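Local coordinates for perosamine synthetase (Caulobacter crescentus, PDB 3BN1), which catalyses the pyridoxal 5'-phosphate-dependent transfer of an amino group from L-glutamate to GDP-4-keto-6-deoxy-D-mannose, giving GDP-perosamine for the lipopolysaccharide O-antigen, at residues A[7-12]-A[358-363]; A[304-309]-A[314-319]. All coordinates share one frame; numbering follows the deposited sequence.

Contact 1. Residues A[7-12]-A[358-363]; sequences PRISVA and EADIDR
Ile9 and Asp360 mark the nearest approach of the two backbones, their CA atoms 7.1 Å apart. Residues 7-12 form a loop near the amino terminus, extended from Pro7 to Ser10, whereas 358-363 form the first turns of the carboxy-terminal helix 358-371, so the two are joined through side chains rather than by strand-like pairing. Arg363 and Ile9 carry most of the contact. With CG anti to the backbone N (chi1 -173°) and the chain extended as far as NE, Arg363 reaches across and brings the edge of its guanidinium to the carbonyl of Pro7. NH1 gives Pro7 O a nearly straight hydrogen bond, whose 2.5 Å is unusually short and may be imprecise; NH2 adds a weak, strongly bent one of 3.3 Å to the same oxygen. Ile9 packs against the same side chain. Its CD1 lies alongside the arginine chain, 3.6 Å from Arg363 CD, the two side chains passing each other in opposite directions, and it also meets Asp360 CB at 4.1 Å. OD2 of Asp360 accepts a hydrogen bond from Thr357 N, just before the helix. NH2 of Arg363 has a further, weak partner in Leu312 O. Gripping Pro7 O by its edge limits the rotation of the guanidinium, and its positive charge would probably polarise the neutral carbonyls beside it, while the aliphatic stem rests on a buried isoleucine.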
loop_
_atom_site.group_PDB
_atom_site.type_symbol
_atom_site.label_atom_id
_atom_site.label_comp_id
_atom_site.label_asym_id
_atom_site.label_seq_id
_atom_site.Cartn_x
_atom_site.Cartn_y
_atom_site.Cartn_z
ATOM N N PRO A 7 32.694 -6.105 -11.650
ATOM C CA PRO A 7 31.321 -6.177 -11.267
ATOM C C PRO A 7 30.604 -5.095 -12.101
ATOM O O PRO A 7 31.154 -4.088 -12.575
ATOM C CB PRO A 7 31.369 -5.750 -9.799
ATOM C CG PRO A 7 32.416 -4.683 -9.818
ATOM C CD PRO A 7 33.466 -5.203 -10.782
ATOM N N ARG A 8 29.312 -5.313 -12.221
ATOM C CA ARG A 8 28.400 -4.391 -12.862
ATOM C C ARG A 8 28.248 -3.170 -11.979
ATOM O O ARG A 8 28.273 -3.187 -10.749
ATOM C CB ARG A 8 27.020 -5.046 -12.956
ATOM C CG ARG A 8 26.647 -5.434 -14.374
ATOM C CD ARG A 8 25.210 -5.874 -14.384
ATOM N NE ARG A 8 24.295 -4.822 -14.813
ATOM C CZ ARG A 8 24.282 -4.297 -16.034
ATOM N NH1 ARG A 8 25.171 -4.703 -16.948
ATOM N NH2 ARG A 8 23.359 -3.377 -16.333
ATOM N N ILE A 9 28.028 -2.076 -12.661
ATOM C CA ILE A 9 27.795 -0.844 -11.949
ATOM C C ILE A 9 26.262 -0.645 -12.104
ATOM O O ILE A 9 25.716 -0.641 -13.223
ATOM C CB ILE A 9 28.681 0.248 -12.632
ATOM C CG1 ILE A 9 30.099 0.227 -12.030
ATOM C CG2 ILE A 9 28.026 1.622 -12.517
ATOM C CD1 ILE A 9 31.150 0.797 -13.008
ATOM N N SER A 10 25.555 -0.523 -10.977
ATOM C CA SER A 10 24.102 -0.298 -11.009
ATOM C C SER A 10 23.770 1.184 -10.883
ATOM O O SER A 10 24.528 1.929 -10.269
ATOM C CB SER A 10 23.367 -1.099 -9.936
ATOM O OG SER A 10 24.243 -1.753 -9.052
ATOM N N VAL A 11 22.691 1.649 -11.515
ATOM C CA VAL A 11 22.343 3.088 -11.429
ATOM C C VAL A 11 22.117 3.592 -9.998
ATOM O O VAL A 11 22.413 4.750 -9.696
ATOM C CB VAL A 11 21.119 3.545 -12.302
ATOM C CG1 VAL A 11 21.484 3.765 -13.756
ATOM C CG2 VAL A 11 19.889 2.708 -12.098
ATOM N N ALA A 12 21.615 2.710 -9.130
ATOM C CA ALA A 12 21.320 3.018 -7.746
ATOM C C ALA A 12 21.527 1.745 -6.968
ATOM O O ALA A 12 21.874 0.719 -7.539
ATOM C CB ALA A 12 19.927 3.474 -7.616
ATOM N N GLU A 358 35.423 6.457 -7.322
ATOM C CA GLU A 358 35.988 7.303 -8.352
ATOM C C GLU A 358 36.346 6.405 -9.547
ATOM O O GLU A 358 36.132 6.774 -10.693
ATOM C CB GLU A 358 37.230 8.067 -7.849
ATOM C CG GLU A 358 37.637 9.046 -8.909
ATOM C CD GLU A 358 38.813 9.911 -8.538
ATOM O OE1 GLU A 358 39.230 9.787 -7.386
ATOM O OE2 GLU A 358 39.329 10.709 -9.358
ATOM N N ALA A 359 36.759 5.176 -9.252
ATOM C CA ALA A 359 37.136 4.260 -10.324
ATOM C C ALA A 359 35.914 3.880 -11.137
ATOM O O ALA A 359 35.974 3.846 -12.358
ATOM C CB ALA A 359 37.831 3.020 -9.759
ATOM N N ASP A 360 34.812 3.623 -10.437
ATOM C CA ASP A 360 33.528 3.287 -11.055
ATOM C C ASP A 360 33.155 4.407 -12.022
ATOM O O ASP A 360 32.674 4.146 -13.137
ATOM C CB ASP A 360 32.403 3.294 -10.019
ATOM C CG ASP A 360 32.461 2.135 -9.034
ATOM O OD1 ASP A 360 33.139 1.141 -9.351
ATOM O OD2 ASP A 360 31.800 2.202 -7.969
ATOM N N ILE A 361 33.322 5.647 -11.537
ATOM C CA ILE A 361 32.972 6.803 -12.321
ATOM C C ILE A 361 33.927 6.889 -13.480
ATOM O O ILE A 361 33.515 7.113 -14.617
ATOM C CB ILE A 361 32.856 8.123 -11.543
ATOM C CG1 ILE A 361 31.852 7.996 -10.373
ATOM C CG2 ILE A 361 32.642 9.286 -12.523
ATOM C CD1 ILE A 361 30.539 7.183 -10.733
ATOM N N ASP A 362 35.196 6.624 -13.237
ATOM C CA ASP A 362 36.100 6.632 -14.370
ATOM C C ASP A 362 35.597 5.686 -15.503
ATOM O O ASP A 362 35.621 5.993 -16.714
ATOM C CB ASP A 362 37.456 6.133 -13.866
ATOM C CG ASP A 362 38.255 7.222 -13.180
ATOM O OD1 ASP A 362 37.963 8.409 -13.437
ATOM O OD2 ASP A 362 39.176 6.900 -12.391
ATOM N N ARG A 363 35.152 4.525 -15.067
ATOM C CA ARG A 363 34.656 3.442 -15.928
ATOM C C ARG A 363 33.430 3.876 -16.717
ATOM O O ARG A 363 33.359 3.684 -17.924
ATOM C CB ARG A 363 34.290 2.265 -15.027
ATOM C CG ARG A 363 33.935 1.040 -15.825
ATOM C CD ARG A 363 33.975 -0.256 -14.977
ATOM N NE ARG A 363 33.153 -1.283 -15.619
ATOM C CZ ARG A 363 32.380 -2.162 -14.986
ATOM N NH1 ARG A 363 32.329 -2.209 -13.650
ATOM N NH2 ARG A 363 31.704 -3.047 -15.702
#

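Contact 2. Residues A[304-309]-A[314-319]; sequences QVIKDL and IESRPV. With AKG (2-oxoglutaric acid), chain G.
The guanidinium of Arg317 meets 2-oxoglutarate edge-on, with carboxylate carbon C1 of the ligand in its plane. Both terminal nitrogens converge on ligand O2, through a hydrogen bond from NH2, whose 2.4 Å length is doubtfully short, and a weak one of 2.8 Å from NH1. Arg317 belongs to the pocket for this keto acid, which glutamate becomes on giving up its amino group. Its CB points away from helix 302-311, and a bend at chi3 (-79°) sets the planar group. Behind it, Ser316 faces that helix, its OG 3.3 Å from Ile306 CG1 and 3.4 Å from Leu309 CD1. The same hydroxyl donates to a water at 3.0 Å, which in turn donates to Ile306 O and Ile314 O, so one water satisfies three polar atoms between the helix and residues 314-316. Ile306 reaches on to Pro318, its CD1 3.9 Å from Pro318 CD. Where the chain turns back, Ile314 N hydrogen-bonds to Leu309 O at 2.9 Å. Gln215 and Arg233 of the second subunit also bind the ligand, and Tyr223 of that subunit packs on Arg317. Strand 317-318 is an outermost strand of the small antiparallel sheet, paired with strand 347-350, while Leu309 and Ile314 pack against helix 358-371.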
loop_
_atom_site.group_PDB
_atom_site.type_symbol
_atom_site.label_atom_id
_atom_site.label_comp_id
_atom_site.label_asym_id
_atom_site.label_seq_id
_atom_site.Cartn_x
_atom_site.Cartn_y
_atom_site.Cartn_z
ATOM N N GLN A 304 20.105 3.234 -27.855
ATOM C CA GLN A 304 21.255 2.407 -28.248
ATOM C C GLN A 304 22.429 2.567 -27.238
ATOM O O GLN A 304 23.068 1.614 -26.891
ATOM C CB GLN A 304 21.723 2.761 -29.656
ATOM C CG GLN A 304 22.708 1.739 -30.227
ATOM C CD GLN A 304 22.127 0.299 -30.215
ATOM O OE1 GLN A 304 21.074 0.076 -30.769
ATOM N NE2 GLN A 304 22.811 -0.653 -29.562
ATOM N N VAL A 305 22.714 3.786 -26.781
ATOM C CA VAL A 305 23.738 4.055 -25.782
ATOM C C VAL A 305 23.436 3.265 -24.521
ATOM O O VAL A 305 24.333 2.649 -23.972
ATOM C CB VAL A 305 23.686 5.575 -25.381
ATOM C CG1 VAL A 305 24.459 5.837 -24.067
ATOM C CG2 VAL A 305 24.192 6.441 -26.562
ATOM N N ILE A 306 22.163 3.207 -24.110
ATOM C CA ILE A 306 21.809 2.455 -22.894
ATOM C C ILE A 306 22.145 0.994 -23.156
ATOM O O ILE A 306 22.765 0.309 -22.335
ATOM C CB ILE A 306 20.291 2.577 -22.518
ATOM C CG1 ILE A 306 19.978 3.935 -21.859
ATOM C CG2 ILE A 306 19.938 1.541 -21.485
ATOM C CD1 ILE A 306 18.502 4.403 -22.012
ATOM N N LYS A 307 21.810 0.517 -24.349
ATOM C CA LYS A 307 22.174 -0.878 -24.602
ATOM C C LYS A 307 23.665 -1.038 -24.648
ATOM O O LYS A 307 24.177 -2.062 -24.230
ATOM C CB LYS A 307 21.653 -1.355 -25.956
ATOM C CG LYS A 307 20.158 -1.205 -25.957
ATOM C CD LYS A 307 19.554 -1.611 -27.244
ATOM C CE LYS A 307 18.035 -1.436 -27.262
ATOM N NZ LYS A 307 17.603 -1.256 -28.695
ATOM N N ASP A 308 24.387 -0.083 -25.217
ATOM C CA ASP A 308 25.819 -0.326 -25.271
ATOM C C ASP A 308 26.475 -0.252 -23.909
ATOM O O ASP A 308 27.435 -0.972 -23.604
ATOM C CB ASP A 308 26.452 0.650 -26.237
ATOM C CG ASP A 308 25.924 0.477 -27.653
ATOM O OD1 ASP A 308 25.362 -0.594 -28.026
ATOM O OD2 ASP A 308 26.096 1.438 -28.434
ATOM N N LEU A 309 25.957 0.621 -23.065
ATOM C CA LEU A 309 26.519 0.731 -21.715
ATOM C C LEU A 309 26.261 -0.579 -21.012
ATOM O O LEU A 309 27.104 -1.110 -20.306
ATOM C CB LEU A 309 25.856 1.902 -20.954
ATOM C CG LEU A 309 26.126 3.316 -21.505
ATOM C CD1 LEU A 309 25.263 4.418 -20.961
ATOM C CD2 LEU A 309 27.615 3.684 -21.239
ATOM N N ILE A 314 27.321 -1.558 -17.429
ATOM C CA ILE A 314 26.897 -0.307 -16.819
ATOM C C ILE A 314 25.422 -0.033 -16.999
ATOM O O ILE A 314 24.903 0.104 -18.126
ATOM C CB ILE A 314 27.697 0.883 -17.341
ATOM C CG1 ILE A 314 29.084 0.844 -16.715
ATOM C CG2 ILE A 314 27.056 2.212 -16.962
ATOM C CD1 ILE A 314 30.093 1.113 -17.721
ATOM N N GLU A 315 24.759 0.098 -15.858
ATOM C CA GLU A 315 23.333 0.437 -15.860
ATOM C C GLU A 315 23.081 1.937 -16.069
ATOM O O GLU A 315 23.770 2.778 -15.509
ATOM C CB GLU A 315 22.707 0.040 -14.532
ATOM C CG GLU A 315 21.188 0.144 -14.625
ATOM C CD GLU A 315 20.452 -0.417 -13.446
ATOM O OE1 GLU A 315 21.092 -0.584 -12.380
ATOM O OE2 GLU A 315 19.232 -0.662 -13.619
ATOM N N SER A 316 22.076 2.277 -16.864
ATOM C CA SER A 316 21.678 3.677 -17.069
ATOM C C SER A 316 20.185 3.572 -17.363
ATOM O O SER A 316 19.653 2.463 -17.465
ATOM C CB SER A 316 22.461 4.342 -18.236
ATOM O OG SER A 316 22.288 3.712 -19.488
ATOM N N ARG A 317 19.488 4.665 -17.611
ATOM C CA ARG A 317 18.080 4.493 -17.997
ATOM C C ARG A 317 17.668 5.781 -18.657
ATOM O O ARG A 317 18.289 6.841 -18.496
ATOM C CB ARG A 317 17.156 4.218 -16.817
ATOM C CG ARG A 317 17.210 5.393 -15.954
ATOM C CD ARG A 317 16.569 5.283 -14.567
ATOM N NE ARG A 317 15.120 5.422 -14.612
ATOM C CZ ARG A 317 14.306 5.124 -13.599
ATOM N NH1 ARG A 317 12.997 5.288 -13.785
ATOM N NH2 ARG A 317 14.788 4.666 -12.424
ATOM N N PRO A 318 16.596 5.678 -19.415
ATOM C CA PRO A 318 16.139 6.856 -20.103
ATOM C C PRO A 318 15.468 7.823 -19.167
ATOM O O PRO A 318 14.963 7.482 -18.075
ATOM C CB PRO A 318 15.137 6.300 -21.109
ATOM C CG PRO A 318 14.668 5.013 -20.543
ATOM C CD PRO A 318 15.592 4.599 -19.430
ATOM N N VAL A 319 15.480 9.069 -19.608
ATOM C CA VAL A 319 14.687 10.025 -18.842
ATOM C C VAL A 319 13.226 9.550 -19.034
ATOM O O VAL A 319 12.833 8.990 -20.056
ATOM C CB VAL A 319 14.931 11.444 -19.381
ATOM C CG1 VAL A 319 13.764 12.347 -19.171
ATOM C CG2 VAL A 319 16.184 11.993 -18.665
HETATM C C1 AKG G . 12.082 4.428 -10.893
HETATM O O1 AKG G . 12.197 3.348 -11.533
HETATM O O2 AKG G . 12.919 5.355 -11.027
HETATM C C2 AKG G . 10.955 4.608 -9.957
HETATM O O5 AKG G . 10.910 5.597 -9.252
HETATM C C3 AKG G . 9.874 3.546 -9.955
HETATM C C4 AKG G . 8.888 3.767 -8.829
HETATM C C5 AKG G . 8.132 2.487 -8.595
HETATM O O3 AKG G . 7.219 2.501 -7.725
HETATM O O4 AKG G . 8.405 1.372 -9.359
HETATM O O HOH W 1 22.795 0.741 -19.624
#

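How the contacts relate
Contact 2 is nested in sequence within the long loop that contact 1 closes: 7-12 comes first, then 304-309 and 314-319, and finally 358-363. Their centres lie 13 Å apart, on the same side of the chain's centre. Helix 358-371 is common ground, since its start carries half of contact 1 and its later turns pack against contact 2. The two also meet directly through Glu315, whose backbone N probably bonds to Ile9 O and whose OE1 bonds to Val11 N. Both chain ends therefore pack near the segment bearing Arg317, and Ala12 touches Asn187, also of the 2-oxoglutarate pocket, which the second subunit helps to complete.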